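Possible flavin reductase (Haemophilus somnus 129PT, PDB 2R0X) probably binds FMN and reduces flavins with NADPH, as a member of the split-barrel flavin reductases. Local coordinates at residues Asn55-Glu60 against Leu88-Arg93; Ser81-Ser86 against Phe94-Trp99; Ser106-Leu109 against Ile114-Asp117. All blocks are in the same frame, centred on the assembly; numbering follows the deposited sequence.

Contact 1. Residues Asn55-Glu60 against Leu88-Arg93. With SO4 (sulfate ion), chain H; SO4 (sulfate ion), chain I.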
loop_
_atom_site.group_PDB
_atom_site.type_symbol
_atom_site.label_atom_id
_atom_site.label_comp_id
_atom_site.label_asym_id
_atom_site.label_seq_id
_atom_site.Cartn_x
_atom_site.Cartn_y
_atom_site.Cartn_z
ATOM N N ASN A 55 18.465 -5.636 -1.412
ATOM C CA ASN A 55 19.752 -5.666 -0.763
ATOM C C ASN A 55 19.658 -6.062 0.700
ATOM O O ASN A 55 20.687 -6.161 1.367
ATOM C CB ASN A 55 20.411 -4.286 -0.870
ATOM C CG ASN A 55 20.446 -3.789 -2.299
ATOM O OD1 ASN A 55 21.245 -4.293 -3.073
ATOM N ND2 ASN A 55 19.509 -2.864 -2.683
ATOM N N ALA A 56 18.447 -6.259 1.214
ATOM C CA ALA A 56 18.245 -6.551 2.605
ATOM C C ALA A 56 18.689 -7.959 2.944
ATOM O O ALA A 56 18.590 -8.855 2.120
ATOM C CB ALA A 56 16.779 -6.382 2.953
ATOM N N ARG A 57 19.091 -8.157 4.191
ATOM C CA ARG A 57 19.397 -9.476 4.690
ATOM C C ARG A 57 18.263 -10.447 4.407
ATOM O O ARG A 57 18.503 -11.594 4.009
ATOM C CB ARG A 57 19.675 -9.350 6.190
ATOM C CG ARG A 57 19.797 -10.657 6.896
ATOM C CD ARG A 57 20.189 -10.459 8.336
ATOM N NE ARG A 57 19.164 -9.713 9.062
ATOM C CZ ARG A 57 19.185 -9.497 10.360
ATOM N NH1 ARG A 57 20.129 -10.041 11.092
ATOM N NH2 ARG A 57 18.227 -8.769 10.908
ATOM N N ALA A 58 17.030 -9.991 4.566
ATOM C CA ALA A 58 15.841 -10.778 4.347
ATOM C C ALA A 58 15.720 -11.383 2.945
ATOM O O ALA A 58 15.137 -12.456 2.756
ATOM C CB ALA A 58 14.550 -9.922 4.655
ATOM N N TYR A 59 16.176 -10.641 1.950
ATOM C CA TYR A 59 15.723 -10.811 0.580
ATOM C C TYR A 59 15.901 -12.212 0.018
ATOM O O TYR A 59 14.975 -12.785 -0.534
ATOM C CB TYR A 59 16.424 -9.808 -0.302
ATOM C CG TYR A 59 16.077 -9.953 -1.746
ATOM C CD1 TYR A 59 14.865 -9.560 -2.241
ATOM C CD2 TYR A 59 17.022 -10.373 -2.631
ATOM C CE1 TYR A 59 14.599 -9.637 -3.618
ATOM C CE2 TYR A 59 16.790 -10.474 -3.982
ATOM C CZ TYR A 59 15.577 -10.096 -4.484
ATOM O OH TYR A 59 15.381 -10.198 -5.850
ATOM N N GLU A 60 17.096 -12.766 0.109
ATOM C CA GLU A 60 17.307 -14.028 -0.586
ATOM C C GLU A 60 16.525 -15.202 0.035
ATOM O O GLU A 60 16.296 -16.203 -0.651
ATOM C CB GLU A 60 18.795 -14.358 -0.734
ATOM C CG GLU A 60 19.550 -13.389 -1.642
ATOM C CD GLU A 60 19.161 -13.444 -3.129
ATOM O OE1 GLU A 60 18.425 -14.344 -3.569
ATOM O OE2 GLU A 60 19.622 -12.563 -3.876
ATOM N N LEU A 88 18.705 -7.235 14.554
ATOM C CA LEU A 88 18.757 -8.323 15.502
ATOM C C LEU A 88 18.824 -9.620 14.763
ATOM O O LEU A 88 18.322 -9.706 13.642
ATOM C CB LEU A 88 17.462 -8.366 16.317
ATOM C CG LEU A 88 17.334 -7.260 17.327
ATOM C CD1 LEU A 88 15.926 -7.151 17.913
ATOM C CD2 LEU A 88 18.356 -7.466 18.468
ATOM N N SER A 89 19.376 -10.648 15.383
ATOM C CA SER A 89 19.282 -11.986 14.792
ATOM C C SER A 89 17.813 -12.430 14.652
ATOM O O SER A 89 16.935 -11.989 15.417
ATOM C CB SER A 89 20.027 -12.993 15.662
ATOM O OG SER A 89 19.300 -13.220 16.855
ATOM N N GLN A 90 17.540 -13.314 13.694
ATOM C CA GLN A 90 16.181 -13.813 13.582
ATOM C C GLN A 90 15.778 -14.561 14.851
ATOM O O GLN A 90 14.636 -14.458 15.292
ATOM C CB GLN A 90 16.000 -14.727 12.380
ATOM C CG GLN A 90 16.326 -14.131 11.006
ATOM C CD GLN A 90 15.701 -12.795 10.774
ATOM O OE1 GLN A 90 14.468 -12.626 10.780
ATOM N NE2 GLN A 90 16.567 -11.796 10.590
ATOM N N GLU A 91 16.702 -15.260 15.501
ATOM C CA GLU A 91 16.350 -15.944 16.717
ATOM C C GLU A 91 15.853 -14.999 17.790
ATOM O O GLU A 91 14.846 -15.259 18.453
ATOM C CB GLU A 91 17.538 -16.755 17.207
ATOM C CG GLU A 91 17.188 -17.694 18.324
ATOM N N GLU A 92 16.545 -13.894 17.969
ATOM C CA GLU A 92 16.119 -12.893 18.931
ATOM C C GLU A 92 14.772 -12.308 18.512
ATOM O O GLU A 92 13.863 -12.220 19.317
ATOM C CB GLU A 92 17.149 -11.795 19.148
ATOM C CG GLU A 92 16.602 -10.595 19.999
ATOM C CD GLU A 92 16.028 -10.949 21.403
ATOM O OE1 GLU A 92 16.576 -11.896 21.996
ATOM O OE2 GLU A 92 15.049 -10.264 21.906
ATOM N N ARG A 93 14.629 -11.935 17.238
ATOM C CA ARG A 93 13.370 -11.353 16.782
ATOM C C ARG A 93 12.191 -12.292 17.111
ATOM O O ARG A 93 11.203 -11.889 17.707
ATOM C CB ARG A 93 13.389 -11.054 15.295
ATOM C CG ARG A 93 14.262 -9.916 14.855
ATOM C CD ARG A 93 14.189 -9.764 13.330
ATOM N NE ARG A 93 14.756 -8.523 12.848
ATOM C CZ ARG A 93 14.861 -8.245 11.558
ATOM N NH1 ARG A 93 14.527 -9.130 10.656
ATOM N NH2 ARG A 93 15.338 -7.090 11.179
HETATM S S SO4 H . 16.294 -7.869 7.597
HETATM O O1 SO4 H . 16.665 -9.257 7.864
HETATM O O2 SO4 H . 16.366 -7.584 6.219
HETATM O O3 SO4 H . 17.227 -7.134 8.421
HETATM O O4 SO4 H . 14.957 -7.614 8.141
HETATM S S SO4 I . 20.117 -14.280 8.463
HETATM O O1 SO4 I . 19.770 -15.700 8.626
HETATM O O2 SO4 I . 20.086 -13.940 7.035
HETATM O O3 SO4 I . 21.474 -14.058 8.999
HETATM O O4 SO4 I . 19.176 -13.488 9.256
#

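Contact 2. Residues Ser81-Ser86 against Phe94-Trp99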
loop_
_atom_site.group_PDB
_atom_site.type_symbol
_atom_site.label_atom_id
_atom_site.label_comp_id
_atom_site.label_asym_id
_atom_site.label_seq_id
_atom_site.Cartn_x
_atom_site.Cartn_y
_atom_site.Cartn_z
ATOM N N SER A 81 6.941 -4.536 15.930
ATOM C CA SER A 81 7.248 -3.804 14.721
ATOM C C SER A 81 8.687 -3.285 14.744
ATOM O O SER A 81 9.477 -3.475 13.797
ATOM C CB SER A 81 6.287 -2.628 14.582
ATOM O OG SER A 81 6.633 -1.826 13.482
ATOM N N ASN A 82 9.071 -2.613 15.827
ATOM C CA ASN A 82 10.429 -2.115 15.935
ATOM C C ASN A 82 11.448 -3.238 15.914
ATOM O O ASN A 82 12.493 -3.115 15.265
ATOM C CB ASN A 82 10.580 -1.277 17.223
ATOM C CG ASN A 82 9.858 0.053 17.155
ATOM O OD1 ASN A 82 9.393 0.475 16.092
ATOM N ND2 ASN A 82 9.797 0.745 18.295
ATOM N N ILE A 83 11.199 -4.321 16.617
ATOM C CA ILE A 83 12.131 -5.421 16.659
ATOM C C ILE A 83 12.397 -6.010 15.266
ATOM O O ILE A 83 13.546 -6.305 14.914
ATOM C CB ILE A 83 11.578 -6.495 17.633
ATOM C CG1 ILE A 83 11.772 -6.020 19.079
ATOM C CG2 ILE A 83 12.173 -7.898 17.363
ATOM C CD1 ILE A 83 10.883 -6.778 20.059
ATOM N N PHE A 84 11.345 -6.160 14.482
ATOM C CA PHE A 84 11.481 -6.701 13.137
ATOM C C PHE A 84 11.950 -5.697 12.067
ATOM O O PHE A 84 12.150 -6.047 10.926
ATOM C CB PHE A 84 10.196 -7.420 12.721
ATOM C CG PHE A 84 10.147 -8.858 13.169
ATOM C CD1 PHE A 84 9.664 -9.209 14.412
ATOM C CD2 PHE A 84 10.547 -9.856 12.275
ATOM C CE1 PHE A 84 9.657 -10.561 14.783
ATOM C CE2 PHE A 84 10.501 -11.168 12.665
ATOM C CZ PHE A 84 10.026 -11.510 13.927
ATOM N N ALA A 85 12.201 -4.467 12.495
ATOM C CA ALA A 85 12.834 -3.431 11.664
ATOM C C ALA A 85 14.273 -3.176 12.029
ATOM O O ALA A 85 14.878 -2.264 11.469
ATOM C CB ALA A 85 12.038 -2.117 11.815
ATOM N N SER A 86 14.818 -3.896 12.991
ATOM C CA SER A 86 16.122 -3.586 13.568
ATOM C C SER A 86 17.113 -4.755 13.431
ATOM O O SER A 86 16.719 -5.900 13.391
ATOM C CB SER A 86 15.927 -3.256 15.053
ATOM O OG SER A 86 15.033 -2.177 15.283
ATOM N N PHE A 94 12.275 -13.530 16.652
ATOM C CA PHE A 94 11.127 -14.446 16.748
ATOM C C PHE A 94 10.815 -14.773 18.204
ATOM O O PHE A 94 9.649 -15.046 18.553
ATOM C CB PHE A 94 11.309 -15.711 15.881
ATOM C CG PHE A 94 10.999 -15.456 14.413
ATOM C CD1 PHE A 94 11.938 -14.896 13.558
ATOM C CD2 PHE A 94 9.733 -15.630 13.949
ATOM C CE1 PHE A 94 11.619 -14.580 12.262
ATOM C CE2 PHE A 94 9.397 -15.318 12.675
ATOM C CZ PHE A 94 10.365 -14.836 11.820
ATOM N N SER A 95 11.831 -14.742 19.083
ATOM C CA SER A 95 11.608 -15.034 20.502
ATOM C C SER A 95 10.604 -14.105 21.191
ATOM O O SER A 95 10.117 -14.425 22.263
ATOM C CB SER A 95 12.931 -15.036 21.262
ATOM O OG SER A 95 13.323 -13.715 21.581
ATOM N N ASN A 96 10.287 -12.976 20.573
ATOM C CA ASN A 96 9.455 -11.946 21.159
ATOM C C ASN A 96 7.960 -12.086 20.907
ATOM O O ASN A 96 7.189 -11.189 21.247
ATOM C CB ASN A 96 9.934 -10.564 20.688
ATOM C CG ASN A 96 11.142 -10.141 21.399
ATOM O OD1 ASN A 96 11.055 -9.675 22.518
ATOM N ND2 ASN A 96 12.302 -10.286 20.751
ATOM N N ALA A 97 7.548 -13.177 20.282
ATOM C CA ALA A 97 6.110 -13.456 20.043
ATOM C C ALA A 97 5.902 -14.937 19.903
ATOM O O ALA A 97 6.865 -15.710 20.057
ATOM C CB ALA A 97 5.631 -12.721 18.757
ATOM N N SER A 98 4.666 -15.351 19.644
ATOM C CA SER A 98 4.350 -16.771 19.446
ATOM C C SER A 98 3.949 -16.963 18.013
ATOM O O SER A 98 3.259 -16.115 17.435
ATOM C CB SER A 98 3.228 -17.191 20.384
ATOM O OG SER A 98 2.916 -18.568 20.251
ATOM N N TRP A 99 4.374 -18.077 17.416
ATOM C CA TRP A 99 4.222 -18.310 15.998
ATOM C C TRP A 99 3.697 -19.728 15.747
ATOM O O TRP A 99 4.065 -20.683 16.426
ATOM C CB TRP A 99 5.563 -18.160 15.264
ATOM C CG TRP A 99 6.231 -16.866 15.576
ATOM C CD1 TRP A 99 7.020 -16.600 16.664
ATOM C CD2 TRP A 99 6.158 -15.650 14.829
ATOM N NE1 TRP A 99 7.451 -15.306 16.659
ATOM C CE2 TRP A 99 6.921 -14.686 15.544
ATOM C CE3 TRP A 99 5.548 -15.275 13.625
ATOM C CZ2 TRP A 99 7.089 -13.409 15.082
ATOM C CZ3 TRP A 99 5.726 -13.991 13.174
ATOM C CH2 TRP A 99 6.473 -13.072 13.892
#

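Contact 3. Residues Ser106-Leu109 against Ile114-Asp117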
loop_
_atom_site.group_PDB
_atom_site.type_symbol
_atom_site.label_atom_id
_atom_site.label_comp_id
_atom_site.label_asym_id
_atom_site.label_seq_id
_atom_site.Cartn_x
_atom_site.Cartn_y
_atom_site.Cartn_z
ATOM N N SER A 106 5.365 -20.573 6.241
ATOM C CA SER A 106 5.785 -19.251 6.667
ATOM C C SER A 106 5.215 -18.992 8.074
ATOM O O SER A 106 4.041 -19.318 8.343
ATOM C CB SER A 106 5.260 -18.182 5.708
ATOM O OG SER A 106 5.768 -18.399 4.415
ATOM N N PRO A 107 5.990 -18.416 8.988
ATOM C CA PRO A 107 5.509 -18.255 10.364
ATOM C C PRO A 107 4.322 -17.293 10.488
ATOM O O PRO A 107 4.371 -16.152 10.023
ATOM C CB PRO A 107 6.723 -17.702 11.088
ATOM C CG PRO A 107 7.872 -18.059 10.276
ATOM C CD PRO A 107 7.418 -18.152 8.880
HETATM N N MSE A 108 3.252 -17.795 11.106
HETATM C CA MSE A 108 2.063 -17.045 11.412
HETATM C C MSE A 108 2.152 -16.446 12.784
HETATM O O MSE A 108 2.290 -17.167 13.771
HETATM C CB MSE A 108 0.834 -17.933 11.363
HETATM C CG MSE A 108 -0.459 -17.167 11.322
HETATM SE SE MSE A 108 -2.055 -18.097 11.795
HETATM C CE MSE A 108 -2.291 -17.424 13.561
ATOM N N LEU A 109 2.068 -15.124 12.874
ATOM C CA LEU A 109 2.130 -14.428 14.132
ATOM C C LEU A 109 0.797 -14.605 14.857
ATOM O O LEU A 109 -0.265 -14.196 14.379
ATOM C CB LEU A 109 2.357 -12.925 13.857
ATOM C CG LEU A 109 2.343 -11.997 15.095
ATOM C CD1 LEU A 109 3.366 -12.426 16.112
ATOM C CD2 LEU A 109 2.578 -10.582 14.645
ATOM N N ILE A 114 -4.401 -9.615 11.302
ATOM C CA ILE A 114 -4.739 -10.406 10.115
ATOM C C ILE A 114 -3.506 -11.194 9.734
ATOM O O ILE A 114 -2.402 -10.714 9.932
ATOM C CB ILE A 114 -5.128 -9.516 8.858
ATOM C CG1 ILE A 114 -5.705 -8.144 9.233
ATOM C CG2 ILE A 114 -6.083 -10.286 7.980
ATOM C CD1 ILE A 114 -5.795 -7.178 8.067
ATOM N N ASN A 115 -3.710 -12.368 9.156
ATOM C CA ASN A 115 -2.643 -13.200 8.657
ATOM C C ASN A 115 -2.979 -13.676 7.244
ATOM O O ASN A 115 -4.001 -14.327 7.054
ATOM C CB ASN A 115 -2.392 -14.429 9.553
ATOM C CG ASN A 115 -2.261 -14.074 11.046
ATOM O OD1 ASN A 115 -3.253 -14.119 11.784
ATOM N ND2 ASN A 115 -1.048 -13.770 11.491
ATOM N N PHE A 116 -2.160 -13.304 6.271
ATOM C CA PHE A 116 -2.342 -13.729 4.884
ATOM C C PHE A 116 -1.172 -14.604 4.476
ATOM O O PHE A 116 -0.048 -14.151 4.406
ATOM C CB PHE A 116 -2.354 -12.532 3.930
ATOM C CG PHE A 116 -3.340 -11.442 4.228
ATOM C CD1 PHE A 116 -3.011 -10.392 5.060
ATOM C CD2 PHE A 116 -4.564 -11.424 3.622
ATOM C CE1 PHE A 116 -3.906 -9.336 5.272
ATOM C CE2 PHE A 116 -5.443 -10.341 3.817
ATOM C CZ PHE A 116 -5.085 -9.325 4.654
ATOM N N ASP A 117 -1.440 -15.899 4.254
ATOM C CA ASP A 117 -0.380 -16.848 3.846
ATOM C C ASP A 117 -0.385 -16.933 2.330
ATOM O O ASP A 117 -1.435 -17.098 1.758
ATOM C CB ASP A 117 -0.667 -18.232 4.466
ATOM C CG ASP A 117 0.581 -19.085 4.557
ATOM O OD1 ASP A 117 1.674 -18.587 4.247
ATOM O OD2 ASP A 117 0.441 -20.265 4.963
HETATM O O HOH W 1 2.241 -20.975 7.053
HETATM O O HOH W 2 -3.166 -14.047 14.550
#

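Contact 1. Residues Asn55-Glu60 against Leu88-Arg93
The guanidinium of Arg-57 reaches across to Leu-88 and Arg-93 at the surface of the split barrel, and a sulfate ion (chain H), probably from the crystallisation liquor, sits between the two arginines. The Arg-57 chain runs straight from CA to CD and then turns at chi3 (63°), which brings NE and NH2 round to the sulfate. Arg-57 NH2 also lies 2.9 Å from Leu-88 O, 27° out of the carbonyl plane, and NH1 adds a weak second bond to the same oxygen. Gln-90 approaches from the opposite direction, its amide plane standing at 89° to the guanidinium and its NE2 3.4 Å above the centre of one face. The amide is held by Gln-90 OE1, which accepts from Gly-32 N, and NE2 bonds weakly to O4 of a second sulfate (chain I).

Arg-93 is extended from CG to NE, and Arg-57 NH2 lies over one face of its guanidinium, offset toward the rim. Arg-93 NH1 and NH2 both donate to O4 of the chain H sulfate (NH1 at 3.0 Å), which lies in plane at the guanidinium edge. The two positive groups are thus gathered round an anion, which would offset their charges; Arg-93 NH2 also donates to Ser-86 O. The same sulfate's O2 accepts from Ala-58 N at 3.0 Å, and its O1 from Arg-57 NE at 2.8 Å.

Contact 2. Residues Ser81-Ser86 against Phe94-Trp99
Phe-84, from the segment on helix 78-84, pushes the outer edge of its ring into the face of Phe-94. The planes stand at 86° with centroids 5.0 Å apart, a T-shaped pair in which Phe-84 CZ lies 3.7 Å above the plane of Phe-94, over its centre. Although the CB of Phe-94 points away from the helix, chi1 of -80° sets CG beside the backbone N and opposite the carbonyl carbon, and the ring comes back to receive the edge. Phe-84 CE2 and Phe-94 CE1 make the closest approach of the two rings, at 3.6 Å.

Trp-99 arrives from the direction opposite to Phe-84. Its six-membered ring is inclined at 56° to the Phe-84 ring, an oblique meeting in which Phe-84 CZ comes to 3.7 Å from Trp-99 CZ2. The indole also packs on Phe-94, whose CD2 lies over one indole face while Trp-99 CD1 lies at the edge of the Phe-94 ring. Together the three residues form an aromatic cluster that joins helix 78-84 to Phe-94 of helix 90-94 and to Trp-99 beyond the following turn. In this split-barrel fold the cluster lies against the sheet: Phe-84 also touches Ile-21, and both Phe-94 and Trp-99 touch Thr-23.

The indole is fixed in rotation by its N-H: Trp-99 NE1 donates to Phe-94 O at 2.9 Å, in the carbonyl plane and on a lone pair. Phe-94 O is the first carbonyl of the type I turn from Phe-94 to Ala-97, which brings Asn-96 round to face Ile-83. There the methyl Ile-83 CD1 rests 3.6 Å from Asn-96 CG, within van der Waals range of the amide, whose ND2 is bonded to Glu-92 OE2.

Contact 3. Residues Ser106-Leu109 against Ile114-Asp117
Segment 114-117, on strand 114-126, runs antiparallel to 106-109 with Met-108 facing Asn-115 and Ser-106 facing Asp-117, their CA atoms 6.7 and 7.2 Å apart, and the bonds across are made by side chains and water. Asn-115 does most of the bridging. Its ND2 donates to Leu-109 O at 3.0 Å, the donor 20° out of the carbonyl plane, and also bonds to Asn-71 OD1, so the amide nitrogen serves two acceptors. Asn-71 OD1 accepts from Leu-109 N as well, tying both segments to strand 67-72.

Met-108, a selenomethionine, crosses the Asn-115 side chain at about a right angle. With CG anti to the backbone N (chi1 -165°), that carbon lies 3.5 Å from Asn-115 ND2, and the bend at chi3 carries CE to 3.9 Å from Asn-115 OD1. The contact is a buried part of the split barrel, where the short strand 108-109, paired with 99-100, packs against the long strand 114-126 of the main sheet. Farther along, Ser-106 CB approaches Asp-117 OD1, and both side chains bond to Thr-104 OG1. A water bridges Ser-106 O and Asp-117 OD2, donating to each at 2.8 Å; the same Asp-117 OD2 accepts from Thr-103 N.

From the N terminus, the chain first passes 55-60, which leads into helix 59-65, then helix 78-84 and helix 90-94. Contact 1 closes a loop of 27 residues and contact 2 one of seven; the two cross, since 81-86 falls between 55-60 and 88-93, and 94-99 follows. They touch directly, Arg-93 lying against Ser-86, Ile-83 and Phe-84. Contact 3 comes later in series and closes a four-residue loop leading into strand 114-126. It meets contact 2 where Trp-99 and Ala-97 pack on Leu-109, but stays about 8 Å from contact 1 at the nearest atoms. Contacts 1 and 2 tie together the segments on helices 59-65, 78-84 and 90-94, while contact 3 sets strand 108-109 against strand 114-126.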